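Local structure of uncharacterized esterase YxiM (Bacillus subtilis, 2O14) at residues Q278-D283 with V293-R298; V317-Y322 with D349-L354. The protein is uncharacterised but probably acts as an ester hydrolase of the GDSL (SGNH) lipolytic family. One frame throughout, in Å; residues are numbered along the deposited sequence.

Both interactions lie in the hydrolase part of the chain, around a parallel five-stranded sheet. Past strand 271-275, the chain enters a long loop, and interaction 1 closes it on itself: 278-283 meets 293-298, with nine residues between the segments, none of them helix or strand. Helix 298-307, strand 311-313 and helix 315-326 follow. Interaction 2 then joins that last helix to helix 345-361, enclosing the 26 residues that carry D339 and H342, the probable catalytic acid and histidine. The two closures run in series, neither nested nor crossed. Their centres lie about 13 Å apart, and they touch where Q278 packs on S319 and L351.

Interaction 1: Q278-D283 with V293-R298; sequences QGRATD and VNRWYR
This loop closure, in the long connection between strand 271-275 and helix 298-307 of the SGNH-hydrolase fold, is made by a salt bridge between D283 and R295 and by the indole of W296 on the carbonyl of Q278. R295 grips the carboxylate side-on: NE reaches D283 OD2 at 2.8 Å and NH2 reaches D283 OD1 at 3.1 Å. Both nitrogens come on the syn side, though about 30° out of the carboxylate plane, and the two flat groups are only 15° apart, consistent with a two-pronged pairing. The R295 chain, extended from CG to NE, carries the guanidinium out to the acid, which approaches from the opposite direction. D283 OD2 also accepts the backbone N of R280 (2.9 Å), within the type I turn R280-D283, and this donor comes from the other face of the carboxylate; S292 OG adds a further bond to the same oxygen. The acid is thereby fixed to its own turn as well as to R295.

W296 NE1 donates to Q278 O over 2.8 Å, but the bond is bent (136° at the hydrogen) and the donor stands above the carbonyl plane. R280 crosses R295 at about a right angle and lays CD over one guanidinium face. Its own guanidinium is turned nearly perpendicular, with NH1 bonded to T340 OG1, and its side chain lies about 6 Å from that of D339, probably catalytic. Between the two arginines, a water accepts from R295 NH2 at 3.1 Å and, weakly, from R280 NE at 3.4 Å.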
loop_
_atom_site.group_PDB
_atom_site.type_symbol
_atom_site.label_atom_id
_atom_site.label_comp_id
_atom_site.label_asym_id
_atom_site.label_seq_id
_atom_site.Cartn_x
_atom_site.Cartn_y
_atom_site.Cartn_z
ATOM N N GLN A 278 7.478 6.254 -15.352
ATOM C CA GLN A 278 7.113 6.918 -16.598
ATOM C C GLN A 278 7.283 8.422 -16.436
ATOM O O GLN A 278 7.393 8.922 -15.310
ATOM C CB GLN A 278 5.676 6.585 -16.989
ATOM C CG GLN A 278 4.836 5.982 -15.888
ATOM C CD GLN A 278 4.623 6.919 -14.730
ATOM O OE1 GLN A 278 4.233 8.070 -14.918
ATOM N NE2 GLN A 278 4.866 6.433 -13.522
ATOM N N GLY A 279 7.313 9.140 -17.558
ATOM C CA GLY A 279 7.493 10.581 -17.511
ATOM C C GLY A 279 6.212 11.386 -17.426
ATOM O O GLY A 279 5.177 10.887 -16.980
ATOM N N ARG A 280 6.285 12.644 -17.848
ATOM C CA ARG A 280 5.126 13.528 -17.827
ATOM C C ARG A 280 4.304 13.379 -19.106
ATOM O O ARG A 280 4.833 13.010 -20.158
ATOM C CB ARG A 280 5.570 14.983 -17.662
ATOM C CG ARG A 280 6.144 15.317 -16.289
ATOM C CD ARG A 280 6.656 16.751 -16.251
ATOM N NE ARG A 280 7.202 17.126 -14.948
ATOM C CZ ARG A 280 6.472 17.311 -13.851
ATOM N NH1 ARG A 280 5.154 17.158 -13.892
ATOM N NH2 ARG A 280 7.060 17.658 -12.712
ATOM N N ALA A 281 3.011 13.676 -19.009
ATOM C CA ALA A 281 2.103 13.569 -20.146
ATOM C C ALA A 281 2.490 14.468 -21.320
ATOM O O ALA A 281 2.073 14.232 -22.451
ATOM C CB ALA A 281 0.682 13.898 -19.700
ATOM N N THR A 282 3.292 15.492 -21.048
ATOM C CA THR A 282 3.700 16.440 -22.077
ATOM C C THR A 282 5.132 16.287 -22.594
ATOM O O THR A 282 5.651 17.188 -23.257
ATOM C CB THR A 282 3.512 17.884 -21.569
ATOM O OG1 THR A 282 4.165 18.029 -20.303
ATOM C CG2 THR A 282 2.034 18.199 -21.399
ATOM N N ASP A 283 5.769 15.157 -22.302
ATOM C CA ASP A 283 7.135 14.926 -22.770
ATOM C C ASP A 283 7.161 14.475 -24.238
ATOM O O ASP A 283 7.791 13.473 -24.590
ATOM C CB ASP A 283 7.833 13.880 -21.895
ATOM C CG ASP A 283 8.062 14.361 -20.469
ATOM O OD1 ASP A 283 7.922 15.577 -20.207
ATOM O OD2 ASP A 283 8.396 13.515 -19.611
ATOM N N VAL A 293 13.499 9.546 -21.213
ATOM C CA VAL A 293 14.660 8.725 -20.872
ATOM C C VAL A 293 15.633 9.225 -19.802
ATOM O O VAL A 293 16.390 8.429 -19.247
ATOM C CB VAL A 293 15.486 8.387 -22.144
ATOM C CG1 VAL A 293 14.633 7.575 -23.111
ATOM C CG2 VAL A 293 15.987 9.669 -22.812
ATOM N N ASN A 294 15.627 10.521 -19.505
ATOM C CA ASN A 294 16.552 11.044 -18.499
ATOM C C ASN A 294 15.883 11.516 -17.214
ATOM O O ASN A 294 16.528 12.126 -16.365
ATOM C CB ASN A 294 17.370 12.195 -19.083
ATOM C CG ASN A 294 18.124 11.791 -20.334
ATOM O OD1 ASN A 294 18.980 10.904 -20.302
ATOM N ND2 ASN A 294 17.803 12.440 -21.450
ATOM N N ARG A 295 14.595 11.232 -17.067
ATOM C CA ARG A 295 13.867 11.655 -15.875
ATOM C C ARG A 295 13.934 10.676 -14.708
ATOM O O ARG A 295 14.235 9.493 -14.878
ATOM C CB ARG A 295 12.387 11.884 -16.200
ATOM C CG ARG A 295 12.059 13.148 -16.971
ATOM C CD ARG A 295 10.551 13.318 -17.000
ATOM N NE ARG A 295 10.109 14.519 -17.702
ATOM C CZ ARG A 295 10.234 15.758 -17.241
ATOM N NH1 ARG A 295 10.796 15.987 -16.059
ATOM N NH2 ARG A 295 9.777 16.775 -17.965
ATOM N N TRP A 296 13.653 11.202 -13.520
ATOM C CA TRP A 296 13.589 10.420 -12.295
ATOM C C TRP A 296 14.757 9.468 -12.006
ATOM O O TRP A 296 14.530 8.328 -11.601
ATOM C CB TRP A 296 12.290 9.613 -12.319
ATOM C CG TRP A 296 11.136 10.304 -13.023
ATOM C CD1 TRP A 296 10.245 9.727 -13.882
ATOM C CD2 TRP A 296 10.709 11.668 -12.863
ATOM N NE1 TRP A 296 9.285 10.639 -14.261
ATOM C CE2 TRP A 296 9.546 11.837 -13.651
ATOM C CE3 TRP A 296 11.192 12.759 -12.127
ATOM C CZ2 TRP A 296 8.858 13.056 -13.725
ATOM C CZ3 TRP A 296 10.506 13.974 -12.198
ATOM C CH2 TRP A 296 9.351 14.110 -12.992
ATOM N N TYR A 297 15.994 9.927 -12.197
ATOM C CA TYR A 297 17.181 9.096 -11.951
ATOM C C TYR A 297 17.158 7.737 -12.661
ATOM O O TYR A 297 17.742 6.768 -12.170
ATOM C CB TYR A 297 17.381 8.837 -10.450
ATOM C CG TYR A 297 17.693 10.056 -9.608
ATOM C CD1 TYR A 297 18.375 11.150 -10.139
ATOM C CD2 TYR A 297 17.340 10.095 -8.258
ATOM C CE1 TYR A 297 18.697 12.251 -9.345
ATOM C CE2 TYR A 297 17.659 11.186 -7.457
ATOM C CZ TYR A 297 18.336 12.261 -8.004
ATOM O OH TYR A 297 18.644 13.344 -7.206
ATOM N N ARG A 298 16.494 7.666 -13.810
ATOM C CA ARG A 298 16.408 6.419 -14.572
ATOM C C ARG A 298 17.755 5.732 -14.753
ATOM O O ARG A 298 17.853 4.509 -14.669
ATOM C CB ARG A 298 15.783 6.678 -15.948
ATOM C CG ARG A 298 15.794 5.468 -16.878
ATOM C CD ARG A 298 14.788 5.618 -18.009
ATOM N NE ARG A 298 14.863 4.505 -18.955
ATOM C CZ ARG A 298 15.793 4.383 -19.895
ATOM N NH1 ARG A 298 16.733 5.307 -20.026
ATOM N NH2 ARG A 298 15.792 3.329 -20.695
HETATM O O HOH W 1 9.839 19.140 -15.888
#

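Interaction 2: V317-Y322 with D349-L354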
loop_
_atom_site.group_PDB
_atom_site.type_symbol
_atom_site.label_atom_id
_atom_site.label_comp_id
_atom_site.label_asym_id
_atom_site.label_seq_id
_atom_site.Cartn_x
_atom_site.Cartn_y
_atom_site.Cartn_z
ATOM N N VAL A 317 10.330 3.696 -20.877
ATOM C CA VAL A 317 10.372 3.535 -22.323
ATOM C C VAL A 317 9.118 2.860 -22.873
ATOM O O VAL A 317 8.553 3.307 -23.874
ATOM C CB VAL A 317 11.606 2.721 -22.749
ATOM C CG1 VAL A 317 11.605 2.524 -24.266
ATOM C CG2 VAL A 317 12.871 3.436 -22.297
ATOM N N LEU A 318 8.683 1.787 -22.224
ATOM C CA LEU A 318 7.495 1.082 -22.678
ATOM C C LEU A 318 6.284 2.007 -22.676
ATOM O O LEU A 318 5.502 2.008 -23.625
ATOM C CB LEU A 318 7.224 -0.145 -21.799
ATOM C CG LEU A 318 8.290 -1.247 -21.834
ATOM C CD1 LEU A 318 7.987 -2.306 -20.775
ATOM C CD2 LEU A 318 8.326 -1.875 -23.220
ATOM N N SER A 319 6.124 2.804 -21.621
ATOM C CA SER A 319 4.984 3.715 -21.562
ATOM C C SER A 319 5.114 4.823 -22.603
ATOM O O SER A 319 4.120 5.229 -23.205
ATOM C CB SER A 319 4.835 4.331 -20.163
ATOM O OG SER A 319 5.924 5.179 -19.849
ATOM N N SER A 320 6.334 5.312 -22.816
ATOM C CA SER A 320 6.553 6.362 -23.809
ATOM C C SER A 320 6.181 5.848 -25.199
ATOM O O SER A 320 5.622 6.585 -26.014
ATOM C CB SER A 320 8.013 6.830 -23.799
ATOM O OG SER A 320 8.265 7.690 -22.696
ATOM N N ALA A 321 6.487 4.580 -25.467
ATOM C CA ALA A 321 6.158 3.986 -26.759
ATOM C C ALA A 321 4.636 3.976 -26.919
ATOM O O ALA A 321 4.112 4.263 -27.996
ATOM C CB ALA A 321 6.713 2.562 -26.849
ATOM N N TYR A 322 3.929 3.659 -25.839
ATOM C CA TYR A 322 2.473 3.628 -25.882
ATOM C C TYR A 322 1.882 5.025 -26.071
ATOM O O TYR A 322 0.909 5.197 -26.808
ATOM C CB TYR A 322 1.912 2.999 -24.606
ATOM C CG TYR A 322 0.405 2.934 -24.580
ATOM C CD1 TYR A 322 -0.331 3.722 -23.698
ATOM C CD2 TYR A 322 -0.289 2.090 -25.442
ATOM C CE1 TYR A 322 -1.725 3.671 -23.676
ATOM C CE2 TYR A 322 -1.681 2.031 -25.430
ATOM C CZ TYR A 322 -2.391 2.824 -24.543
ATOM O OH TYR A 322 -3.767 2.761 -24.528
ATOM N N ASP A 349 -4.243 2.237 -15.281
ATOM C CA ASP A 349 -4.592 0.924 -15.801
ATOM C C ASP A 349 -3.720 0.512 -16.987
ATOM O O ASP A 349 -3.357 -0.656 -17.118
ATOM C CB ASP A 349 -6.068 0.891 -16.193
ATOM C CG ASP A 349 -6.492 -0.458 -16.713
ATOM O OD1 ASP A 349 -6.226 -0.746 -17.899
ATOM O OD2 ASP A 349 -7.075 -1.242 -15.934
ATOM N N ALA A 350 -3.380 1.467 -17.847
ATOM C CA ALA A 350 -2.537 1.171 -19.002
ATOM C C ALA A 350 -1.101 0.893 -18.553
ATOM O O ALA A 350 -0.417 0.031 -19.109
ATOM C CB ALA A 350 -2.564 2.336 -19.988
ATOM N N LEU A 351 -0.644 1.630 -17.547
ATOM C CA LEU A 351 0.705 1.438 -17.026
ATOM C C LEU A 351 0.829 0.040 -16.422
ATOM O O LEU A 351 1.826 -0.651 -16.634
ATOM C CB LEU A 351 1.026 2.493 -15.964
ATOM C CG LEU A 351 1.287 3.916 -16.472
ATOM C CD1 LEU A 351 1.434 4.879 -15.300
ATOM C CD2 LEU A 351 2.546 3.916 -17.311
ATOM N N ALA A 352 -0.191 -0.375 -15.678
ATOM C CA ALA A 352 -0.184 -1.692 -15.052
ATOM C C ALA A 352 -0.181 -2.767 -16.130
ATOM O O ALA A 352 0.526 -3.767 -16.020
ATOM C CB ALA A 352 -1.409 -1.854 -14.146
ATOM N N ARG A 353 -0.984 -2.548 -17.168
ATOM C CA ARG A 353 -1.095 -3.471 -18.291
ATOM C C ARG A 353 0.269 -3.659 -18.939
ATOM O O ARG A 353 0.711 -4.784 -19.173
ATOM C CB ARG A 353 -2.090 -2.909 -19.309
ATOM C CG ARG A 353 -2.334 -3.782 -20.529
ATOM C CD ARG A 353 -3.424 -3.176 -21.423
ATOM N NE ARG A 353 -3.030 -1.889 -21.994
ATOM C CZ ARG A 353 -2.035 -1.730 -22.865
ATOM N NH1 ARG A 353 -1.328 -2.779 -23.271
ATOM N NH2 ARG A 353 -1.742 -0.522 -23.328
ATOM N N LEU A 354 0.934 -2.546 -19.227
ATOM C CA LEU A 354 2.256 -2.586 -19.840
ATOM C C LEU A 354 3.257 -3.310 -18.948
ATOM O O LEU A 354 4.071 -4.104 -19.427
ATOM C CB LEU A 354 2.756 -1.164 -20.113
ATOM C CG LEU A 354 2.015 -0.385 -21.205
ATOM C CD1 LEU A 354 2.449 1.074 -21.201
ATOM C CD2 LEU A 354 2.292 -1.038 -22.557
#
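Helix-helix packing, mainly apolar, joins helix 315-326 to helix 345-361 in the hydrolase part of the chain. The short axes approach to 10.1 Å with their N-to-C directions 123° apart, so the helices run more antiparallel than parallel while crossing steeply. L354 lies at the middle of the contact: its CD1 methyl sits 3.7 Å from S319 CA and 3.9 Å from Y322 CB, and also borders L318 O. L351 CD2 comes to 3.7 Å from S319 CB, a carbon L354 CD1 also borders. The hydroxyl of S319 turns back to its own helix, bonding chiefly to L315 O, with N316 O as second acceptor, which leaves its CB as the surface offered to the leucines.

Y322 has CG anti to the backbone N (chi1 180°), which sends the phenol across to the partner helix. There Y322 CE1 meets A350 CB at 4.0 Å, while R353 NH2 lies over one ring face, off centre and 3.3 Å from Y322 CE2. The guanidinium is inclined 64° to the ring, and R353 CZ is 5.0 Å from the ring centroid; any cation-pi attraction is weak at most. The R353 chain bends at chi3, which brings NH2 over the ring.

Around the pair, L351 and L354 touch L315 on helix 315-326. L351 and A352 pack on W187 of helix 187-190, while the loop after strand 271-275 touches S319 and L351 through Q278.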